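Local atomic coordinates of serine protease pet (Escherichia coli, PDB entry 4OM9), a protein that acts as a secreted serine protease toxin of enteroaggregative E. coli, an autotransporter passenger whose proteolytic target is probably alpha-fodrin. Residues G660-G665 with D679-T684; S701-G706 with G731-E736; G653-T658 with T674-D679. One frame throughout, in Å; residues are numbered along the deposited sequence.

Contact 1. Residues G660-G665 with D679-T684; sequences GSISIG and DRTALT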
loop_
_atom_site.group_PDB
_atom_site.type_symbol
_atom_site.label_atom_id
_atom_site.label_comp_id
_atom_site.label_asym_id
_atom_site.label_seq_id
_atom_site.Cartn_x
_atom_site.Cartn_y
_atom_site.Cartn_z
ATOM N N GLY A 660 7.733 3.438 -27.389
ATOM C CA GLY A 660 6.594 3.519 -26.483
ATOM C C GLY A 660 6.354 4.963 -26.062
ATOM O O GLY A 660 6.589 5.897 -26.851
ATOM N N SER A 661 5.982 5.173 -24.798
ATOM C CA SER A 661 5.895 6.516 -24.228
ATOM C C SER A 661 5.853 6.528 -22.691
ATOM O O SER A 661 5.576 5.508 -22.068
ATOM C CB SER A 661 4.669 7.232 -24.796
ATOM O OG SER A 661 3.493 6.541 -24.428
ATOM N N ILE A 662 6.136 7.689 -22.099
ATOM C CA ILE A 662 6.087 7.846 -20.657
ATOM C C ILE A 662 5.204 9.026 -20.285
ATOM O O ILE A 662 5.266 10.091 -20.915
ATOM C CB ILE A 662 7.498 8.053 -20.035
ATOM C CG1 ILE A 662 8.417 6.885 -20.372
ATOM C CG2 ILE A 662 7.394 8.203 -18.524
ATOM C CD1 ILE A 662 9.854 7.070 -19.861
ATOM N N SER A 663 4.390 8.846 -19.250
ATOM C CA SER A 663 3.437 9.866 -18.845
ATOM C C SER A 663 3.442 9.994 -17.336
ATOM O O SER A 663 3.372 8.995 -16.616
ATOM C CB SER A 663 2.045 9.522 -19.345
ATOM O OG SER A 663 1.124 10.521 -19.018
ATOM N N ILE A 664 3.531 11.224 -16.850
ATOM C CA ILE A 664 3.534 11.468 -15.419
ATOM C C ILE A 664 2.378 12.403 -15.099
ATOM O O ILE A 664 2.320 13.535 -15.585
ATOM C CB ILE A 664 4.881 12.036 -14.957
ATOM C CG1 ILE A 664 5.989 11.061 -15.385
ATOM C CG2 ILE A 664 4.886 12.254 -13.454
ATOM C CD1 ILE A 664 7.377 11.413 -14.912
ATOM N N GLY A 665 1.432 11.900 -14.313
ATOM C CA GLY A 665 0.187 12.597 -14.097
ATOM C C GLY A 665 0.048 13.315 -12.766
ATOM O O GLY A 665 0.945 13.308 -11.924
ATOM N N ASP A 679 15.288 6.492 -25.677
ATOM C CA ASP A 679 15.584 6.520 -27.101
ATOM C C ASP A 679 14.304 6.408 -27.901
ATOM O O ASP A 679 13.696 5.351 -27.932
ATOM C CB ASP A 679 16.545 5.401 -27.481
ATOM C CG ASP A 679 16.947 5.458 -28.943
ATOM O OD1 ASP A 679 16.721 6.505 -29.577
ATOM O OD2 ASP A 679 17.489 4.456 -29.465
ATOM N N ARG A 680 13.910 7.501 -28.550
ATOM C CA ARG A 680 12.637 7.578 -29.264
ATOM C C ARG A 680 11.495 7.377 -28.272
ATOM O O ARG A 680 10.428 6.870 -28.606
ATOM C CB ARG A 680 12.586 6.548 -30.402
ATOM C CG ARG A 680 13.859 6.528 -31.241
ATOM C CD ARG A 680 13.758 5.635 -32.465
ATOM N NE ARG A 680 13.527 4.229 -32.143
ATOM C CZ ARG A 680 14.459 3.391 -31.695
ATOM N NH1 ARG A 680 15.699 3.804 -31.485
ATOM N NH2 ARG A 680 14.150 2.133 -31.449
ATOM N N THR A 681 11.737 7.793 -27.039
ATOM C CA THR A 681 10.765 7.618 -25.978
ATOM C C THR A 681 10.237 8.945 -25.415
ATOM O O THR A 681 10.851 9.541 -24.533
ATOM C CB THR A 681 11.352 6.742 -24.824
ATOM O OG1 THR A 681 11.583 5.401 -25.302
ATOM C CG2 THR A 681 10.394 6.701 -23.600
ATOM N N ALA A 682 9.084 9.383 -25.913
ATOM C CA ALA A 682 8.530 10.681 -25.526
ATOM C C ALA A 682 8.085 10.745 -24.055
ATOM O O ALA A 682 7.389 9.857 -23.561
ATOM C CB ALA A 682 7.369 11.044 -26.433
ATOM N N LEU A 683 8.488 11.818 -23.377
ATOM C CA LEU A 683 8.195 12.010 -21.968
ATOM C C LEU A 683 7.255 13.182 -21.745
ATOM O O LEU A 683 7.594 14.325 -22.061
ATOM C CB LEU A 683 9.486 12.234 -21.182
ATOM C CG LEU A 683 9.270 12.618 -19.710
ATOM C CD1 LEU A 683 8.370 11.622 -19.013
ATOM C CD2 LEU A 683 10.587 12.723 -18.983
ATOM N N THR A 684 6.080 12.912 -21.183
ATOM C CA THR A 684 5.123 13.982 -20.931
ATOM C C THR A 684 4.806 14.128 -19.454
ATOM O O THR A 684 4.256 13.225 -18.835
ATOM C CB THR A 684 3.809 13.770 -21.702
ATOM O OG1 THR A 684 4.074 13.806 -23.110
ATOM C CG2 THR A 684 2.819 14.882 -21.369
HETATM O O HOH W 1 4.682 11.069 -23.566
#

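Contact 2. Residues S701-G706 with G731-E736; sequences SNIKSG and GYELTE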
loop_
_atom_site.group_PDB
_atom_site.type_symbol
_atom_site.label_atom_id
_atom_site.label_comp_id
_atom_site.label_asym_id
_atom_site.label_seq_id
_atom_site.Cartn_x
_atom_site.Cartn_y
_atom_site.Cartn_z
ATOM N N SER A 701 14.704 12.093 -27.769
ATOM C CA SER A 701 13.383 12.641 -28.002
ATOM C C SER A 701 13.188 13.883 -27.139
ATOM O O SER A 701 14.158 14.463 -26.655
ATOM C CB SER A 701 12.314 11.591 -27.685
ATOM O OG SER A 701 11.011 12.057 -27.984
ATOM N N ASN A 702 11.931 14.260 -26.921
ATOM C CA ASN A 702 11.591 15.480 -26.195
ATOM C C ASN A 702 10.798 15.246 -24.906
ATOM O O ASN A 702 10.186 14.198 -24.716
ATOM C CB ASN A 702 10.783 16.402 -27.100
ATOM C CG ASN A 702 9.403 15.858 -27.372
ATOM O OD1 ASN A 702 8.425 16.330 -26.810
ATOM N ND2 ASN A 702 9.319 14.829 -28.214
ATOM N N ILE A 703 10.800 16.262 -24.047
ATOM C CA ILE A 703 10.090 16.256 -22.776
ATOM C C ILE A 703 9.104 17.406 -22.730
ATOM O O ILE A 703 9.502 18.561 -22.839
ATOM C CB ILE A 703 11.057 16.390 -21.584
ATOM C CG1 ILE A 703 12.085 15.263 -21.594
ATOM C CG2 ILE A 703 10.298 16.420 -20.258
ATOM C CD1 ILE A 703 13.290 15.559 -20.747
ATOM N N LYS A 704 7.823 17.094 -22.581
ATOM C CA LYS A 704 6.798 18.114 -22.420
ATOM C C LYS A 704 6.373 18.169 -20.967
ATOM O O LYS A 704 6.169 17.119 -20.346
ATOM C CB LYS A 704 5.603 17.826 -23.326
ATOM C CG LYS A 704 5.974 17.835 -24.793
ATOM C CD LYS A 704 4.814 17.467 -25.700
ATOM C CE LYS A 704 5.303 17.383 -27.148
ATOM N NZ LYS A 704 4.226 17.084 -28.132
ATOM N N SER A 705 6.237 19.378 -20.418
ATOM C CA SER A 705 5.989 19.524 -18.986
ATOM C C SER A 705 5.121 20.725 -18.595
ATOM O O SER A 705 5.466 21.876 -18.849
ATOM C CB SER A 705 7.323 19.602 -18.237
ATOM O OG SER A 705 7.125 19.899 -16.863
ATOM N N GLY A 706 3.995 20.423 -17.956
ATOM C CA GLY A 706 3.067 21.419 -17.468
ATOM C C GLY A 706 3.028 21.375 -15.955
ATOM O O GLY A 706 2.135 21.950 -15.330
ATOM N N GLY A 731 15.359 16.509 -28.660
ATOM C CA GLY A 731 14.125 17.059 -29.196
ATOM C C GLY A 731 13.661 18.273 -28.416
ATOM O O GLY A 731 12.558 18.790 -28.636
ATOM N N TYR A 732 14.518 18.716 -27.499
ATOM C CA TYR A 732 14.294 19.896 -26.670
ATOM C C TYR A 732 13.264 19.607 -25.578
ATOM O O TYR A 732 12.675 18.522 -25.525
ATOM C CB TYR A 732 13.824 21.120 -27.497
ATOM C CG TYR A 732 14.448 21.343 -28.874
ATOM C CD1 TYR A 732 15.681 20.796 -29.224
ATOM C CD2 TYR A 732 13.790 22.128 -29.821
ATOM C CE1 TYR A 732 16.227 21.004 -30.481
ATOM C CE2 TYR A 732 14.332 22.345 -31.075
ATOM C CZ TYR A 732 15.549 21.780 -31.401
ATOM O OH TYR A 732 16.090 21.997 -32.647
ATOM N N GLU A 733 13.065 20.579 -24.693
ATOM C CA GLU A 733 11.969 20.523 -23.736
ATOM C C GLU A 733 10.973 21.631 -24.025
ATOM O O GLU A 733 11.345 22.713 -24.491
ATOM C CB GLU A 733 12.472 20.614 -22.295
ATOM C CG GLU A 733 13.779 21.326 -22.116
ATOM C CD GLU A 733 14.924 20.377 -21.813
ATOM O OE1 GLU A 733 14.690 19.322 -21.164
ATOM O OE2 GLU A 733 16.067 20.701 -22.231
ATOM N N LEU A 734 9.705 21.348 -23.752
ATOM C CA LEU A 734 8.609 22.255 -24.059
ATOM C C LEU A 734 7.711 22.412 -22.833
ATOM O O LEU A 734 7.330 21.427 -22.200
ATOM C CB LEU A 734 7.821 21.740 -25.277
ATOM C CG LEU A 734 6.331 22.019 -25.500
ATOM C CD1 LEU A 734 6.037 23.496 -25.511
ATOM C CD2 LEU A 734 5.829 21.375 -26.794
ATOM N N THR A 735 7.388 23.656 -22.490
ATOM C CA THR A 735 6.588 23.931 -21.300
ATOM C C THR A 735 5.149 24.308 -21.686
ATOM O O THR A 735 4.930 25.054 -22.639
ATOM C CB THR A 735 7.237 25.034 -20.452
ATOM O OG1 THR A 735 8.632 24.740 -20.283
ATOM C CG2 THR A 735 6.579 25.113 -19.092
ATOM N N GLU A 736 4.181 23.787 -20.931
ATOM C CA GLU A 736 2.791 23.690 -21.390
ATOM C C GLU A 736 1.740 24.431 -20.560
ATOM O O GLU A 736 0.574 24.478 -20.946
ATOM C CB GLU A 736 2.391 22.212 -21.456
ATOM C CG GLU A 736 3.250 21.375 -22.374
ATOM C CD GLU A 736 2.824 21.470 -23.827
ATOM O OE1 GLU A 736 2.738 20.409 -24.483
ATOM O OE2 GLU A 736 2.584 22.599 -24.324
#

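Contact 3. Residues G653-T658 with T674-D679; sequences GGIMAT and TVSSLD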
loop_
_atom_site.group_PDB
_atom_site.type_symbol
_atom_site.label_atom_id
_atom_site.label_comp_id
_atom_site.label_asym_id
_atom_site.label_seq_id
_atom_site.Cartn_x
_atom_site.Cartn_y
_atom_site.Cartn_z
ATOM N N GLY A 653 13.621 5.976 -8.850
ATOM C CA GLY A 653 14.586 5.112 -9.512
ATOM C C GLY A 653 14.997 5.648 -10.868
ATOM O O GLY A 653 15.130 6.853 -11.047
ATOM N N GLY A 654 15.204 4.760 -11.831
ATOM C CA GLY A 654 15.603 5.189 -13.158
ATOM C C GLY A 654 14.818 4.494 -14.248
ATOM O O GLY A 654 14.182 3.467 -13.996
ATOM N N ILE A 655 14.872 5.059 -15.453
ATOM C CA ILE A 655 14.151 4.530 -16.607
ATOM C C ILE A 655 15.020 4.409 -17.880
ATOM O O ILE A 655 15.518 5.409 -18.438
ATOM C CB ILE A 655 12.911 5.402 -16.926
ATOM C CG1 ILE A 655 12.044 5.611 -15.666
ATOM C CG2 ILE A 655 12.108 4.786 -18.057
ATOM C CD1 ILE A 655 10.627 6.130 -15.929
ATOM N N MET A 656 15.195 3.173 -18.335
ATOM C CA MET A 656 15.793 2.897 -19.638
ATOM C C MET A 656 14.716 2.386 -20.579
ATOM O O MET A 656 14.184 1.291 -20.390
ATOM C CB MET A 656 16.912 1.865 -19.536
ATOM C CG MET A 656 17.913 2.143 -18.455
ATOM S SD MET A 656 18.928 0.701 -18.076
ATOM C CE MET A 656 20.010 1.371 -16.809
ATOM N N ALA A 657 14.416 3.156 -21.611
ATOM C CA ALA A 657 13.296 2.835 -22.477
ATOM C C ALA A 657 13.651 2.945 -23.963
ATOM O O ALA A 657 14.505 3.722 -24.358
ATOM C CB ALA A 657 12.095 3.752 -22.137
ATOM N N THR A 658 12.981 2.153 -24.780
ATOM C CA THR A 658 13.103 2.251 -26.221
ATOM C C THR A 658 11.687 2.324 -26.785
ATOM O O THR A 658 10.857 1.461 -26.483
ATOM C CB THR A 658 13.876 1.045 -26.816
ATOM O OG1 THR A 658 15.234 1.068 -26.354
ATOM C CG2 THR A 658 13.870 1.093 -28.339
ATOM N N THR A 674 18.431 7.423 -10.516
ATOM C CA THR A 674 19.212 6.457 -11.276
ATOM C C THR A 674 19.230 6.931 -12.724
ATOM O O THR A 674 18.242 7.487 -13.200
ATOM C CB THR A 674 18.613 5.020 -11.164
ATOM O OG1 THR A 674 19.098 4.389 -9.973
ATOM C CG2 THR A 674 18.992 4.177 -12.356
ATOM N N VAL A 675 20.347 6.715 -13.414
ATOM C CA VAL A 675 20.545 7.241 -14.763
ATOM C C VAL A 675 19.453 6.815 -15.736
ATOM O O VAL A 675 19.186 5.635 -15.893
ATOM C CB VAL A 675 21.915 6.802 -15.339
ATOM C CG1 VAL A 675 22.055 7.262 -16.785
ATOM C CG2 VAL A 675 23.055 7.337 -14.481
ATOM N N SER A 676 18.838 7.785 -16.403
ATOM C CA SER A 676 17.750 7.509 -17.336
ATOM C C SER A 676 18.155 7.727 -18.795
ATOM O O SER A 676 18.793 8.724 -19.149
ATOM C CB SER A 676 16.530 8.375 -17.004
ATOM O OG SER A 676 15.843 7.864 -15.879
ATOM N N SER A 677 17.755 6.785 -19.637
ATOM C CA SER A 677 18.067 6.832 -21.048
ATOM C C SER A 677 16.822 6.538 -21.892
ATOM O O SER A 677 16.307 5.424 -21.898
ATOM C CB SER A 677 19.195 5.846 -21.355
ATOM O OG SER A 677 18.916 5.110 -22.533
ATOM N N LEU A 678 16.326 7.554 -22.585
ATOM C CA LEU A 678 15.149 7.417 -23.430
ATOM C C LEU A 678 15.524 7.551 -24.913
ATOM O O LEU A 678 16.033 8.590 -25.360
ATOM C CB LEU A 678 14.102 8.459 -23.057
ATOM C CG LEU A 678 13.202 8.320 -21.823
ATOM C CD1 LEU A 678 13.725 7.336 -20.765
ATOM C CD2 LEU A 678 12.911 9.681 -21.190
ATOM N N ASP A 679 15.288 6.492 -25.677
ATOM C CA ASP A 679 15.584 6.520 -27.101
ATOM C C ASP A 679 14.304 6.408 -27.901
ATOM O O ASP A 679 13.696 5.351 -27.932
ATOM C CB ASP A 679 16.545 5.401 -27.481
ATOM C CG ASP A 679 16.947 5.458 -28.943
ATOM O OD1 ASP A 679 16.721 6.505 -29.577
ATOM O OD2 ASP A 679 17.489 4.456 -29.465
#

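Contact 1. Residues G660-G665 with D679-T684
S661 meets the neighbouring strand through its backbone, its CA resting 3.7 Å from A682 O. The next residue, I662, has more of its surface covered here than any other residue of the pair. Its N donates to A682 O at 2.9 Å, and the donor stands almost on the carbonyl axis (170°). Its side chain divides its branches between two partners. CG2 lies anti to the backbone N and meets L683 CD1 at 3.6 Å, while CG1 and CD1 both pack on T681 CG2, CG1 at 3.8 Å. The hydroxyl of T681 is turned to another partner, the carbonyl of D659. I662 O in turn accepts two bonds: one from T684 N, which arrives tilted 27° from the carbonyl plane, and one donated by a water that also hydrogen-bonds T684 OG1, the water oxygen and OG1 being 2.8 Å apart. Bonding of one residue's N and O to two residues of the partner strand, with the strand axes 10° apart, is the parallel ladder expected between successive coils of a right-handed beta-helix, the fold of most autotransporter passengers. S663 adds a CA-H...O contact to T684 O and directs its side chain to the same sheet face as T684; its OG has a weak hydrogen bond to H686. I664 N then closes the ladder on T684 O (2.9 Å), and its CD1 approaches L683 CD1 at 4.2 Å on the buried face.

Contact 2. Residues S701-G706 with G731-E736
K704 and L734 cross at an angle on one face of the sheet, the extended lysine chain running past the leucine branch so that K704 CE is 4.0 Å from L734 CD2. E736 reaches the same lysine from just past the end of strand 733-735: bent at chi2 (-83°), it brings OE1 to within 3.8 Å of K704 CD. The charged ends stay apart, with K704 NZ 5.2 Å from E736 OE1, so any attraction is a longer-range one and the touching parts are the lysine methylenes. On the other face I703 and E733 lie side by side and point the same way, I703 CD1 coming 4.0 Å from E733 OE1. T735 follows on that face, its CG2 3.4 Å from S705 O. Between the two faces runs a parallel ladder with axes 16° apart. Its shortest bonds are in the middle: L734 N to I703 O and S705 N to L734 O are both 2.9 Å. At the ends, G731 N and E736 N approach S701 O and S705 O from above the carbonyl planes. Within the beta-helix, strand 703-705 is stacked between strand 682-685, where I703 touches L683, and strand 733-735, whose E733 in turn packs against V749 and I753 of strand 747-755.

Contact 3. Residues G653-T658 with T674-D679
S676 and I655 meet where a side chain stands in for the backbone in a parallel ladder. From S676, CB sits 3.4 Å from I655 O; one bond further, OG reaches I655 N at 3.0 Å and accepts its hydrogen (N-H...O 158°). The torsion explains the reach: with chi1 at -77°, OG is anti to the carbonyl carbon and beside its own N. The backbone oxygen nearest that amide in the segment, V675 O, is 4.4 Å from I655 N, so the hydroxyl takes the bond at this rung. Beyond it the ladder is regular: S677 N donates to I655 O, A657 N to S677 O (3.0 Å, 168°) and D679 N to A657 O. At the other end the T674 N to G653 O bond is weak. T674 packs its CB and CG2 over G654, CB lying 3.5 Å from G654 N. On the buried face L678 CD1 crosses over to I655 O at 3.5 Å, and meets I655 CG2 at 4.1 Å and A657 CB slightly further off. This is one coil of the passenger's beta-helix stacked on the next, and D679 carries it on to T700 through OD1. Chemically, the contact joins an apolar inner side of I655, A657 and L678 to a polar ladder in which the buried amide of I655 is satisfied by a serine hydroxyl.

From the N terminus, 653-658 comes first and 660-665 follows one residue later, forming successive strands of one coil; the chain then returns through 674-679, which closes contact 3, and 679-684, which closes contact 1. The two contacts therefore cross along the sequence, share D679, and touch where I662 CD1 packs on I655 CG2. Contact 2 opens only afterwards, at 701-706, and closes at 731-736, so it is in series with both. Its first strand lies beside 682-685, so contacts 1 and 2 continue one stack of parallel strands, with L683 O and K704 N 2.8 Å apart. Contact 3 belongs to the adjoining face, its centre about 16 Å from that of contact 2.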